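Local atomic coordinates of alpha-glucosidase (Pseudoalteromonas sp. K8, PDB entry 5HQA), a protein that hydrolyses alpha-glucosides as a calcium-binding glycoside hydrolase of family 97 whose activity is raised by chloride. Residues G8-I13 and S106-R111; L587-D592 and L644-A649; E311-G316 and G355-S360; Q68-R73 and Y524-M529. All blocks are in the same frame, centred on the assembly; numbering follows the deposited sequence. Where two conformers were deposited one is given.

Interaction 1: G8-I13 and S106-R111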
loop_
_atom_site.group_PDB
_atom_site.type_symbol
_atom_site.label_atom_id
_atom_site.label_comp_id
_atom_site.label_asym_id
_atom_site.label_seq_id
_atom_site.Cartn_x
_atom_site.Cartn_y
_atom_site.Cartn_z
ATOM N N GLY A 8 13.136 -18.041 -18.801
ATOM C CA GLY A 8 13.625 -17.530 -20.069
ATOM C C GLY A 8 12.744 -16.500 -20.750
ATOM O O GLY A 8 13.174 -15.918 -21.751
ATOM N N ASN A 9 11.532 -16.241 -20.245
ATOM C CA ASN A 9 10.616 -15.366 -20.971
ATOM C C ASN A 9 10.988 -13.893 -20.868
ATOM O O ASN A 9 10.707 -13.129 -21.802
ATOM C CB ASN A 9 9.187 -15.575 -20.488
ATOM C CG ASN A 9 8.611 -16.882 -20.977
ATOM O OD1 ASN A 9 8.931 -17.335 -22.075
ATOM N ND2 ASN A 9 7.777 -17.508 -20.157
ATOM N N ILE A 10 11.604 -13.468 -19.769
ATOM C CA ILE A 10 12.065 -12.090 -19.617
ATOM C C ILE A 10 13.568 -12.062 -19.848
ATOM O O ILE A 10 14.319 -12.822 -19.218
ATOM C CB ILE A 10 11.711 -11.519 -18.233
ATOM C CG1 ILE A 10 10.189 -11.446 -18.067
ATOM C CG2 ILE A 10 12.340 -10.131 -18.057
ATOM C CD1 ILE A 10 9.740 -11.029 -16.677
ATOM N N LYS A 11 14.009 -11.201 -20.754
ATOM C CA LYS A 11 15.420 -11.112 -21.104
ATOM C C LYS A 11 15.837 -9.652 -21.021
ATOM O O LYS A 11 15.214 -8.794 -21.654
ATOM C CB LYS A 11 15.677 -11.677 -22.503
ATOM C CG LYS A 11 15.273 -13.152 -22.673
ATOM C CD LYS A 11 15.691 -13.693 -24.048
ATOM C CE LYS A 11 15.207 -15.127 -24.267
ATOM N NZ LYS A 11 13.711 -15.214 -24.312
ATOM N N ILE A 12 16.885 -9.368 -20.251
ATOM C CA ILE A 12 17.398 -8.011 -20.087
ATOM C C ILE A 12 18.771 -7.941 -20.734
ATOM O O ILE A 12 19.653 -8.745 -20.409
ATOM C CB ILE A 12 17.483 -7.599 -18.607
ATOM C CG1 ILE A 12 16.132 -7.770 -17.907
ATOM C CG2 ILE A 12 17.979 -6.156 -18.488
ATOM C CD1 ILE A 12 16.030 -9.038 -17.074
ATOM N N ILE A 13 18.956 -6.981 -21.638
ATOM C CA ILE A 13 20.242 -6.738 -22.284
ATOM C C ILE A 13 20.778 -5.420 -21.753
ATOM O O ILE A 13 20.111 -4.383 -21.867
ATOM C CB ILE A 13 20.135 -6.697 -23.813
ATOM C CG1 ILE A 13 19.659 -8.040 -24.359
ATOM C CG2 ILE A 13 21.493 -6.356 -24.416
ATOM C CD1 ILE A 13 19.386 -7.992 -25.842
ATOM N N SER A 106 8.350 -13.101 -12.942
ATOM C CA SER A 106 7.294 -12.099 -12.917
ATOM C C SER A 106 7.794 -10.670 -13.099
ATOM O O SER A 106 6.976 -9.741 -13.054
ATOM C CB SER A 106 6.516 -12.200 -11.603
ATOM O OG SER A 106 7.378 -11.992 -10.496
ATOM N N GLY A 107 9.087 -10.450 -13.301
ATOM C CA GLY A 107 9.570 -9.092 -13.472
ATOM C C GLY A 107 11.045 -8.969 -13.140
ATOM O O GLY A 107 11.732 -9.955 -12.871
ATOM N N VAL A 108 11.528 -7.728 -13.176
ATOM C CA VAL A 108 12.945 -7.473 -12.954
ATOM C C VAL A 108 13.122 -6.330 -11.965
ATOM O O VAL A 108 12.329 -5.384 -11.916
ATOM C CB VAL A 108 13.703 -7.166 -14.271
ATOM C CG1 VAL A 108 13.380 -8.200 -15.329
ATOM C CG2 VAL A 108 13.390 -5.775 -14.768
ATOM N N GLY A 109 14.175 -6.430 -11.172
ATOM C CA GLY A 109 14.586 -5.355 -10.282
ATOM C C GLY A 109 16.030 -5.004 -10.574
ATOM O O GLY A 109 16.837 -5.881 -10.897
ATOM N N PHE A 110 16.356 -3.713 -10.481
ATOM C CA PHE A 110 17.762 -3.332 -10.595
ATOM C C PHE A 110 18.074 -2.160 -9.674
ATOM O O PHE A 110 17.197 -1.360 -9.332
ATOM C CB PHE A 110 18.179 -3.012 -12.056
ATOM C CG PHE A 110 17.481 -1.820 -12.669
ATOM C CD1 PHE A 110 18.030 -0.552 -12.569
ATOM C CD2 PHE A 110 16.297 -1.984 -13.381
ATOM C CE1 PHE A 110 17.399 0.550 -13.145
ATOM C CE2 PHE A 110 15.657 -0.890 -13.963
ATOM C CZ PHE A 110 16.211 0.381 -13.840
ATOM N N ARG A 111 19.337 -2.077 -9.260
ATOM C CA ARG A 111 19.777 -0.955 -8.444
ATOM C C ARG A 111 21.222 -0.642 -8.778
ATOM O O ARG A 111 21.968 -1.489 -9.275
ATOM C CB ARG A 111 19.632 -1.236 -6.943
ATOM C CG ARG A 111 20.681 -2.195 -6.407
ATOM C CD ARG A 111 20.581 -2.321 -4.902
ATOM N NE ARG A 111 21.640 -3.175 -4.374
ATOM C CZ ARG A 111 21.663 -3.639 -3.132
ATOM N NH1 ARG A 111 20.685 -3.336 -2.285
ATOM N NH2 ARG A 111 22.663 -4.414 -2.737
#

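Interaction 2: L587-D592 and L644-A649. With MG (magnesium ion), chain F.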
loop_
_atom_site.group_PDB
_atom_site.type_symbol
_atom_site.label_atom_id
_atom_site.label_comp_id
_atom_site.label_asym_id
_atom_site.label_seq_id
_atom_site.Cartn_x
_atom_site.Cartn_y
_atom_site.Cartn_z
ATOM N N LEU A 587 -13.220 -15.922 -0.456
ATOM C CA LEU A 587 -13.188 -15.318 -1.777
ATOM C C LEU A 587 -13.835 -13.941 -1.719
ATOM O O LEU A 587 -14.837 -13.743 -1.023
ATOM C CB LEU A 587 -13.903 -16.207 -2.816
ATOM C CG LEU A 587 -13.987 -15.685 -4.254
ATOM C CD1 LEU A 587 -13.945 -16.840 -5.243
ATOM C CD2 LEU A 587 -15.247 -14.839 -4.470
ATOM N N GLY A 588 -13.264 -12.995 -2.453
ATOM C CA GLY A 588 -13.918 -11.718 -2.642
ATOM C C GLY A 588 -13.830 -11.319 -4.100
ATOM O O GLY A 588 -12.801 -11.540 -4.750
ATOM N N ALA A 589 -14.908 -10.756 -4.640
ATOM C CA ALA A 589 -14.912 -10.255 -6.008
ATOM C C ALA A 589 -15.628 -8.912 -6.032
ATOM O O ALA A 589 -16.610 -8.722 -5.314
ATOM C CB ALA A 589 -15.596 -11.242 -6.965
ATOM N N VAL A 590 -15.122 -7.972 -6.837
ATOM C CA VAL A 590 -15.801 -6.696 -7.043
ATOM C C VAL A 590 -15.761 -6.349 -8.524
ATOM O O VAL A 590 -14.899 -6.811 -9.276
ATOM C CB VAL A 590 -15.198 -5.530 -6.221
ATOM C CG1 VAL A 590 -15.284 -5.820 -4.715
ATOM C CG2 VAL A 590 -13.772 -5.242 -6.658
ATOM N N THR A 591 -16.714 -5.519 -8.936
ATOM C CA THR A 591 -16.735 -4.998 -10.290
ATOM C C THR A 591 -16.707 -3.470 -10.244
ATOM O O THR A 591 -16.677 -2.855 -9.174
ATOM C CB THR A 591 -17.961 -5.510 -11.047
ATOM O OG1 THR A 591 -17.903 -5.067 -12.410
ATOM C CG2 THR A 591 -19.249 -4.994 -10.378
ATOM N N ASP A 592 -16.712 -2.868 -11.430
ATOM C CA ASP A 592 -16.732 -1.415 -11.585
ATOM C C ASP A 592 -18.170 -0.936 -11.768
ATOM O O ASP A 592 -19.087 -1.480 -11.146
ATOM C CB ASP A 592 -15.848 -0.999 -12.770
ATOM C CG ASP A 592 -16.263 -1.676 -14.088
ATOM O OD1 ASP A 592 -17.278 -2.405 -14.085
ATOM O OD2 ASP A 592 -15.584 -1.468 -15.126
ATOM N N LEU A 644 -18.346 -21.882 -9.744
ATOM C CA LEU A 644 -19.274 -20.832 -9.347
ATOM C C LEU A 644 -19.456 -19.850 -10.484
ATOM O O LEU A 644 -18.499 -19.531 -11.193
ATOM C CB LEU A 644 -18.781 -20.039 -8.139
ATOM C CG LEU A 644 -18.877 -20.684 -6.776
ATOM C CD1 LEU A 644 -18.619 -19.619 -5.765
ATOM C CD2 LEU A 644 -20.253 -21.261 -6.603
ATOM N N THR A 645 -20.674 -19.354 -10.633
ATOM C CA THR A 645 -20.951 -18.211 -11.487
ATOM C C THR A 645 -21.191 -17.019 -10.576
ATOM O O THR A 645 -22.183 -16.986 -9.837
ATOM C CB THR A 645 -22.158 -18.466 -12.380
ATOM O OG1 THR A 645 -21.901 -19.608 -13.201
ATOM C CG2 THR A 645 -22.418 -17.258 -13.263
ATOM N N LEU A 646 -20.271 -16.058 -10.600
ATOM C CA LEU A 646 -20.463 -14.814 -9.869
ATOM C C LEU A 646 -21.311 -13.865 -10.702
ATOM O O LEU A 646 -21.008 -13.617 -11.871
ATOM C CB LEU A 646 -19.113 -14.171 -9.547
ATOM C CG LEU A 646 -18.161 -15.043 -8.730
ATOM C CD1 LEU A 646 -16.811 -14.361 -8.575
ATOM C CD2 LEU A 646 -18.777 -15.359 -7.375
ATOM N N LYS A 647 -22.380 -13.345 -10.109
ATOM C CA LYS A 647 -23.234 -12.352 -10.756
ATOM C C LYS A 647 -23.137 -11.083 -9.923
ATOM O O LYS A 647 -23.790 -10.955 -8.880
ATOM C CB LYS A 647 -24.667 -12.838 -10.883
ATOM C CG LYS A 647 -24.766 -14.146 -11.621
ATOM C CD LYS A 647 -25.647 -14.038 -12.843
ATOM C CE LYS A 647 -26.080 -15.433 -13.269
ATOM N NZ LYS A 647 -27.312 -15.438 -14.114
ATOM N N LEU A 648 -22.317 -10.150 -10.387
ATOM C CA LEU A 648 -22.030 -8.919 -9.671
ATOM C C LEU A 648 -22.949 -7.817 -10.187
ATOM O O LEU A 648 -23.037 -7.599 -11.400
ATOM C CB LEU A 648 -20.558 -8.530 -9.855
ATOM C CG LEU A 648 -19.495 -9.157 -8.936
ATOM C CD1 LEU A 648 -19.755 -10.620 -8.631
ATOM C CD2 LEU A 648 -18.092 -8.980 -9.493
ATOM N N ALA A 649 -23.645 -7.142 -9.271
ATOM C CA ALA A 649 -24.473 -6.010 -9.660
ATOM C C ALA A 649 -23.583 -4.838 -10.074
ATOM O O ALA A 649 -22.355 -4.885 -9.947
ATOM C CB ALA A 649 -25.395 -5.601 -8.512
HETATM MG MG MG F . -13.976 -0.438 -15.975
HETATM O O HOH W 1 -14.528 1.382 -15.267
HETATM O O HOH W 2 -15.313 -0.124 -17.547
HETATM O O HOH W 3 -12.471 0.529 -17.031
#

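Interaction 3: E311-G316 and G355-S360. With AC1 (4,6-dideoxy-4-{[(1S,4R,5S,6S)-4,5,6-trihydroxy-3-(hydroxymethyl)cyclohex-2-en-1-yl]amino}-alpha-D-glucopyranose), chain B.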
loop_
_atom_site.group_PDB
_atom_site.type_symbol
_atom_site.label_atom_id
_atom_site.label_comp_id
_atom_site.label_asym_id
_atom_site.label_seq_id
_atom_site.Cartn_x
_atom_site.Cartn_y
_atom_site.Cartn_z
ATOM N N GLU A 311 -9.736 8.824 17.563
ATOM C CA GLU A 311 -9.127 10.065 17.095
ATOM C C GLU A 311 -9.737 11.254 17.825
ATOM O O GLU A 311 -10.926 11.264 18.154
ATOM C CB GLU A 311 -9.302 10.243 15.584
ATOM C CG GLU A 311 -8.696 9.112 14.789
ATOM C CD GLU A 311 -8.650 9.391 13.302
ATOM O OE1 GLU A 311 -9.202 10.420 12.861
ATOM O OE2 GLU A 311 -8.067 8.561 12.570
ATOM N N GLY A 312 -8.908 12.263 18.070
ATOM C CA GLY A 312 -9.350 13.428 18.805
ATOM C C GLY A 312 -9.193 13.316 20.300
ATOM O O GLY A 312 -9.845 14.065 21.037
ATOM N N TRP A 313 -8.353 12.394 20.775
ATOM C CA TRP A 313 -8.192 12.178 22.207
ATOM C C TRP A 313 -7.255 13.195 22.846
ATOM O O TRP A 313 -7.356 13.441 24.052
ATOM C CB TRP A 313 -7.662 10.760 22.462
ATOM C CG TRP A 313 -6.260 10.578 21.936
ATOM C CD1 TRP A 313 -5.897 10.184 20.673
ATOM C CD2 TRP A 313 -5.040 10.821 22.647
ATOM N NE1 TRP A 313 -4.528 10.159 20.563
ATOM C CE2 TRP A 313 -3.977 10.547 21.758
ATOM C CE3 TRP A 313 -4.744 11.241 23.951
ATOM C CZ2 TRP A 313 -2.637 10.675 22.131
ATOM C CZ3 TRP A 313 -3.410 11.368 24.324
ATOM C CH2 TRP A 313 -2.373 11.085 23.412
ATOM N N ASN A 314 -6.355 13.786 22.068
ATOM C CA ASN A 314 -5.276 14.622 22.572
ATOM C C ASN A 314 -5.565 16.087 22.278
ATOM O O ASN A 314 -6.232 16.409 21.293
ATOM C CB ASN A 314 -3.947 14.225 21.927
ATOM C CG ASN A 314 -4.008 14.242 20.402
ATOM O OD1 ASN A 314 -4.976 13.775 19.793
ATOM N ND2 ASN A 314 -2.969 14.779 19.782
ATOM N N THR A 315 -5.049 16.980 23.122
ATOM C CA THR A 315 -5.322 18.397 22.918
ATOM C C THR A 315 -4.665 18.906 21.634
ATOM O O THR A 315 -3.589 18.450 21.222
ATOM C CB THR A 315 -4.859 19.222 24.120
ATOM O OG1 THR A 315 -3.436 19.143 24.247
ATOM C CG2 THR A 315 -5.510 18.710 25.393
ATOM N N GLY A 316 -5.351 19.845 20.981
ATOM C CA GLY A 316 -4.839 20.450 19.770
ATOM C C GLY A 316 -5.801 20.417 18.600
ATOM O O GLY A 316 -5.534 21.031 17.561
ATOM N N GLY A 355 -3.775 3.733 19.287
ATOM C CA GLY A 355 -3.366 5.115 19.430
ATOM C C GLY A 355 -3.461 5.886 18.123
ATOM O O GLY A 355 -3.636 5.322 17.040
ATOM N N HIS A 356 -3.343 7.208 18.234
ATOM C CA HIS A 356 -3.502 8.073 17.068
ATOM C C HIS A 356 -2.634 9.304 17.241
ATOM O O HIS A 356 -2.772 10.023 18.236
ATOM C CB HIS A 356 -4.959 8.491 16.865
ATOM C CG HIS A 356 -5.178 9.258 15.601
ATOM N ND1 HIS A 356 -5.773 10.502 15.575
ATOM C CD2 HIS A 356 -4.858 8.965 14.317
ATOM C CE1 HIS A 356 -5.826 10.934 14.325
ATOM N NE2 HIS A 356 -5.279 10.020 13.542
ATOM N N HIS A 357 -1.765 9.549 16.259
ATOM C CA HIS A 357 -0.836 10.678 16.239
ATOM C C HIS A 357 -1.018 11.398 14.906
ATOM O O HIS A 357 -0.328 11.071 13.941
ATOM C CB HIS A 357 0.614 10.215 16.398
ATOM C CG HIS A 357 0.948 9.692 17.758
ATOM N ND1 HIS A 357 2.086 8.959 18.004
ATOM C CD2 HIS A 357 0.306 9.801 18.946
ATOM C CE1 HIS A 357 2.130 8.632 19.285
ATOM N NE2 HIS A 357 1.062 9.134 19.879
ATOM N N GLU A 358 -1.936 12.363 14.844
ATOM C CA GLU A 358 -2.035 13.241 13.681
ATOM C C GLU A 358 -1.104 14.434 13.867
ATOM O O GLU A 358 -1.139 15.098 14.909
ATOM C CB GLU A 358 -3.472 13.728 13.475
ATOM C CG GLU A 358 -3.614 14.769 12.356
ATOM C CD GLU A 358 -3.194 14.229 10.988
ATOM O OE1 GLU A 358 -3.783 13.226 10.523
ATOM O OE2 GLU A 358 -2.263 14.799 10.371
ATOM N N THR A 359 -0.282 14.713 12.855
ATOM C CA THR A 359 0.670 15.811 12.933
ATOM C C THR A 359 0.210 17.067 12.211
ATOM O O THR A 359 0.800 18.132 12.428
ATOM C CB THR A 359 2.016 15.394 12.337
ATOM O OG1 THR A 359 1.858 15.197 10.926
ATOM C CG2 THR A 359 2.518 14.101 12.983
ATOM N N SER A 360 -0.806 16.965 11.350
ATOM C CA SER A 360 -1.161 18.037 10.414
ATOM C C SER A 360 0.080 18.596 9.720
ATOM O O SER A 360 0.203 19.800 9.485
ATOM C CB SER A 360 -1.946 19.152 11.105
ATOM O OG SER A 360 -3.262 18.718 11.381
HETATM C C1 AC1 B . -7.702 16.029 3.991
HETATM O O2 AC1 B . -6.362 15.123 2.224
HETATM C C2 AC1 B . -6.638 15.003 3.630
HETATM C C4A AC1 B . -8.129 10.651 9.665
HETATM C C3 AC1 B . -7.067 13.606 3.991
HETATM O O3 AC1 B . -6.074 12.653 3.572
HETATM C C4 AC1 B . -7.334 13.520 5.470
HETATM N N4A AC1 B . -7.482 12.116 5.969
HETATM C C5 AC1 B . -8.627 14.312 5.578
HETATM O O5 AC1 B . -8.307 15.745 5.334
HETATM C C6 AC1 B . -9.329 14.198 6.896
HETATM C C1B AC1 B . -6.667 11.790 7.195
HETATM C C2B AC1 B . -6.855 10.180 7.591
HETATM O O2B AC1 B . -6.631 9.416 6.406
HETATM C C3B AC1 B . -8.103 9.943 8.193
HETATM O O3B AC1 B . -8.384 8.534 8.386
HETATM O O4 AC1 B . -9.419 10.541 10.236
HETATM C C5B AC1 B . -7.737 12.041 9.631
HETATM C C7B AC1 B . -6.944 12.607 8.328
HETATM C C6B AC1 B . -7.528 12.743 10.983
HETATM O O6B AC1 B . -6.335 12.270 11.526
HETATM O O HOH W 4 -6.255 11.804 17.981
HETATM O O HOH W 5 -2.958 14.867 16.766
#

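Interaction 4: Q68-R73 and Y524-M529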
loop_
_atom_site.group_PDB
_atom_site.type_symbol
_atom_site.label_atom_id
_atom_site.label_comp_id
_atom_site.label_asym_id
_atom_site.label_seq_id
_atom_site.Cartn_x
_atom_site.Cartn_y
_atom_site.Cartn_z
ATOM N N GLN A 68 7.001 -15.529 6.125
ATOM C CA GLN A 68 6.603 -14.233 6.671
ATOM C C GLN A 68 6.041 -14.395 8.079
ATOM O O GLN A 68 5.354 -15.378 8.365
ATOM C CB GLN A 68 5.539 -13.578 5.804
ATOM C CG GLN A 68 5.901 -13.436 4.350
ATOM C CD GLN A 68 5.217 -12.232 3.754
ATOM O OE1 GLN A 68 5.639 -11.101 3.993
ATOM N NE2 GLN A 68 4.142 -12.459 3.000
ATOM N N PRO A 69 6.297 -13.439 8.976
ATOM C CA PRO A 69 5.615 -13.490 10.281
ATOM C C PRO A 69 4.116 -13.286 10.155
ATOM O O PRO A 69 3.343 -13.881 10.910
ATOM C CB PRO A 69 6.282 -12.353 11.068
ATOM C CG PRO A 69 6.745 -11.387 10.007
ATOM C CD PRO A 69 7.169 -12.258 8.839
ATOM N N TRP A 70 3.698 -12.442 9.218
ATOM C CA TRP A 70 2.310 -12.202 8.860
ATOM C C TRP A 70 2.336 -11.752 7.413
ATOM O O TRP A 70 3.371 -11.305 6.913
ATOM C CB TRP A 70 1.658 -11.125 9.736
ATOM C CG TRP A 70 2.449 -9.841 9.761
ATOM C CD1 TRP A 70 3.387 -9.478 10.688
ATOM C CD2 TRP A 70 2.385 -8.765 8.815
ATOM N NE1 TRP A 70 3.903 -8.238 10.382
ATOM C CE2 TRP A 70 3.307 -7.780 9.237
ATOM C CE3 TRP A 70 1.634 -8.531 7.658
ATOM C CZ2 TRP A 70 3.497 -6.582 8.540
ATOM C CZ3 TRP A 70 1.824 -7.345 6.970
ATOM C CH2 TRP A 70 2.745 -6.382 7.416
ATOM N N GLY A 71 1.210 -11.858 6.730
ATOM C CA GLY A 71 1.197 -11.427 5.350
ATOM C C GLY A 71 0.030 -12.003 4.576
ATOM O O GLY A 71 -0.908 -12.574 5.139
ATOM N N GLU A 72 0.114 -11.812 3.260
ATOM C CA GLU A 72 -0.840 -12.345 2.303
ATOM C C GLU A 72 -0.519 -13.784 1.920
ATOM O O GLU A 72 -1.353 -14.459 1.307
ATOM C CB GLU A 72 -0.868 -11.443 1.060
ATOM C CG GLU A 72 0.426 -11.435 0.221
ATOM C CD GLU A 72 1.509 -10.459 0.709
ATOM O OE1 GLU A 72 1.999 -10.586 1.857
ATOM O OE2 GLU A 72 1.891 -9.565 -0.086
ATOM N N ARG A 73 0.668 -14.265 2.272
ATOM C CA ARG A 73 1.015 -15.668 2.132
ATOM C C ARG A 73 2.104 -15.965 3.149
ATOM O O ARG A 73 2.880 -15.078 3.521
ATOM C CB ARG A 73 1.470 -16.023 0.706
ATOM C CG ARG A 73 2.685 -15.249 0.208
ATOM C CD ARG A 73 2.989 -15.585 -1.264
ATOM N NE ARG A 73 1.767 -15.609 -2.067
ATOM C CZ ARG A 73 1.277 -14.565 -2.723
ATOM N NH1 ARG A 73 0.154 -14.686 -3.412
ATOM N NH2 ARG A 73 1.905 -13.402 -2.698
ATOM N N TYR A 524 -5.922 -6.442 0.568
ATOM C CA TYR A 524 -5.169 -7.040 1.661
ATOM C C TYR A 524 -4.699 -5.975 2.652
ATOM O O TYR A 524 -4.167 -4.931 2.261
ATOM C CB TYR A 524 -3.964 -7.828 1.139
ATOM C CG TYR A 524 -3.073 -8.205 2.300
ATOM C CD1 TYR A 524 -3.551 -9.033 3.318
ATOM C CD2 TYR A 524 -1.787 -7.684 2.423
ATOM C CE1 TYR A 524 -2.767 -9.351 4.415
ATOM C CE2 TYR A 524 -0.991 -8.005 3.518
ATOM C CZ TYR A 524 -1.496 -8.833 4.505
ATOM O OH TYR A 524 -0.723 -9.140 5.588
ATOM N N SER A 525 -4.887 -6.253 3.950
ATOM C CA SER A 525 -4.239 -5.506 5.019
ATOM C C SER A 525 -4.208 -6.380 6.260
ATOM O O SER A 525 -5.193 -7.089 6.521
ATOM C CB SER A 525 -4.973 -4.195 5.312
ATOM O OG SER A 525 -4.331 -3.489 6.359
ATOM N N PRO A 526 -3.115 -6.380 7.036
ATOM C CA PRO A 526 -3.087 -7.222 8.246
ATOM C C PRO A 526 -4.015 -6.721 9.332
ATOM O O PRO A 526 -4.413 -7.509 10.203
ATOM C CB PRO A 526 -1.620 -7.155 8.688
ATOM C CG PRO A 526 -1.153 -5.828 8.175
ATOM C CD PRO A 526 -1.851 -5.648 6.850
ATOM N N ILE A 527 -4.362 -5.437 9.322
ATOM C CA ILE A 527 -5.443 -4.920 10.150
ATOM C C ILE A 527 -6.528 -4.412 9.216
ATOM O O ILE A 527 -6.237 -3.738 8.222
ATOM C CB ILE A 527 -4.986 -3.829 11.141
ATOM C CG1 ILE A 527 -4.295 -2.667 10.433
ATOM C CG2 ILE A 527 -4.079 -4.433 12.217
ATOM C CD1 ILE A 527 -4.107 -1.452 11.338
ATOM N N GLN A 528 -7.766 -4.789 9.506
ATOM C CA GLN A 528 -8.924 -4.410 8.717
ATOM C C GLN A 528 -9.909 -3.721 9.643
ATOM O O GLN A 528 -10.264 -4.266 10.692
ATOM C CB GLN A 528 -9.580 -5.632 8.063
ATOM C CG GLN A 528 -8.729 -6.314 6.962
ATOM C CD GLN A 528 -8.790 -5.578 5.622
ATOM O OE1 GLN A 528 -9.172 -4.405 5.552
ATOM N NE2 GLN A 528 -8.405 -6.266 4.553
ATOM N N MET A 529 -10.338 -2.528 9.271
ATOM C CA MET A 529 -11.342 -1.839 10.061
ATOM C C MET A 529 -12.726 -2.286 9.637
ATOM O O MET A 529 -12.976 -2.532 8.457
ATOM C CB MET A 529 -11.216 -0.324 9.904
ATOM C CG MET A 529 -11.932 0.441 10.996
ATOM S SD MET A 529 -11.690 2.209 10.734
ATOM C CE MET A 529 -12.301 2.850 12.298
#

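Interaction 1: G8-I13 and S106-R111
Ile10 reaches across to Val108 and Gly107 with both arms of its side chain. Its CB leaves the backbone toward the segment 106-111, and the chain forks there. The short branch, CG2, meets Val108 CG1 at 3.5 Å, a distance that belongs to one of two modelled conformers of Val108. The longer branch sets off beside the backbone N (chi1 -64°) and stays extended to its tip (chi2 174°), which carries CD1 onto main-chain atoms: Gly107 N lies 3.5 Å from Ile10 CD1, and Gly107 CA 3.7 Å from the same methyl. Gly107 has no side chain, and the methyl rests directly on its backbone. The axes of strands 10-13 and 107-111 run 8.3 Å apart at closest approach and 31° from parallel, and no hydrogen bond joins the segments. That is the signature of two sheets facing each other, here the two antiparallel sheets of the N-terminal domain, a beta-sandwich consistent with the galactose-mutarotase-like type assigned to the family. Ile12 adds a second apolar touch from the same strand: the two side chains run past each other in opposite directions, with Ile12 CD1 against Val108 CG1. Ile12 too was modelled in two conformers, so the very short approach of these methyls is doubtful. Around this pair, Ile25 of the neighbouring strand 22-27 touches both Ile10 and Val108, while Ile231 packs on Val108 from within its own sheet, and Phe101 and Ala103 border Ile12.

Interaction 2: L587-D592 and L644-A649
The peptide group joining Val590 to Thr591 offers one of its faces to Leu648, whose CD2 stands almost straight above Val590 C at 3.6 Å and lies 3.8 Å from Thr591 N at the same face. Leu648 was modelled in two conformers, and this holds for one of them. The setting is the C-terminal beta-sandwich: strand 587-591 belongs to its six-stranded antiparallel sheet, whereas strand 644-648 pairs with strand 596-601 in the facing one. Their axes approach to 8.1 Å and cross at -43° without a hydrogen bond between them, so apolar side chains fill the interval. Leu646 CD1 touches Ala589 CB at 3.7 Å; Leu587 CD2 is a looser neighbour, 4.4 Å from Leu646 CD1. Thr591 divides its branches: OG1, placed opposite the backbone N by chi1 of -175°, bonds to Gln594 O, which leaves CG2 to lie 3.1 Å from Ala649 O. Just past the strand, Asp592 turns to a metal site that Gly565 O and Asp566 OD1 share. Its carboxylate is divided in task, OD1 forming a salt bridge with Arg596 while OD2 binds the magnesium ion at 2.1 Å, three water molecules completing six ligands.

Interaction 3: E311-G316 and G355-S360
Stacking comes first: Glu311 lies over one face of the His356 ring, its CG 3.4 Å from the ring centroid and 15° off the normal, a CH-pi contact. The extended chain carries the carboxylate over the same face, its plane only 4° from that of the ring. Glu311 OE2 therefore comes within 3.3 Å of His356 NE2 from above, where the angle is too poor for a hydrogen bond; Lys386 forms a salt bridge with this oxygen instead. Direct hydrogen bonding across the segments is carried by the Trp313 indole, whose NE1 donates to a lone pair of His356 O at 2.9 Å, with an N-H...O angle of 160°. Water mediates next. Water 4, in the plane of the His356 ring and 2.8 Å from His356 ND1, accepts from Gly312 N and donates to Asn314 OD1; water 5 links Asn314 ND2 to Glu358 O. Ligand bonds form the last group. Glu311 OE1 accepts from O4 of the bound acarbose unit at 2.6 Å, and Glu358 OE1 from its O6B at 2.9 Å, while Ser360 N and Val390 N hold Glu358 OE2. Two carboxylates gripping hydroxyls of the cyclitol, one just after strand 307-310 and one at the last residue of the adjacent parallel strand 352-358, mark the sugar pocket at the C-terminal mouth of a TIM barrel.

Interaction 4: Q68-R73 and Y524-M529
Trp70 has its CG between the backbone N and carbonyl carbon (chi1 53°), and Tyr524 has its own opposite the backbone N (chi1 169°); these choices turn the two side chains toward each other, crossing at about a right angle. The phenol oxygen arrives in the plane of the indole, at its edge, with Tyr524 OH 3.2 Å from Trp70 CE3. Beside it Pro526 CG meets Trp70 CZ3 at 3.6 Å. The same hydroxyl crowds the backbone, Tyr524 OH lying 3.0 Å from Gly71 CA, whereas its approach to Gly71 O has too poor an angle for a hydrogen bond. Over one face of the phenol sits Glu72 CB, 4.0 Å from the Tyr524 ring centroid and 7° off the normal, as a CH-pi contact. The carboxylate beyond it turns to other partners: Gln68 NE2 donates to Glu72 OE1 and also to Arg73 O, tying the turn together, while Arg445 forms a salt bridge with Glu72 OE2. The indole NE1 bonds to Pro449 O. This is a domain interface, in which the loop between strands 53-67 and 75-89 of the N-terminal beta-sandwich packs against residues leading into strand 527-529, on the face of the TIM barrel where its strands begin.

How the interactions relate
All four contacts are largely buried, though they serve different levels of the fold. Interactions 1 and 2 are sheet-to-sheet packing inside the N- and C-terminal beta-sandwiches, apolar and without cross-segment hydrogen bonds; their centres lie 34 Å apart, and of these two, interaction 2 alone runs on into a metal site. Interaction 4 joins domains rather than sheets, through aromatic and proline contacts; its centre is about 11 Å from the centre of the chain, against about 23 Å for the others. Interaction 3, nested within the sequence loop that interaction 4 closes, involves the same parallel barrel sheet, about 25 Å away between centres. It is the polar member of the set, built from a stacked carboxylate, waters and ligand bonds.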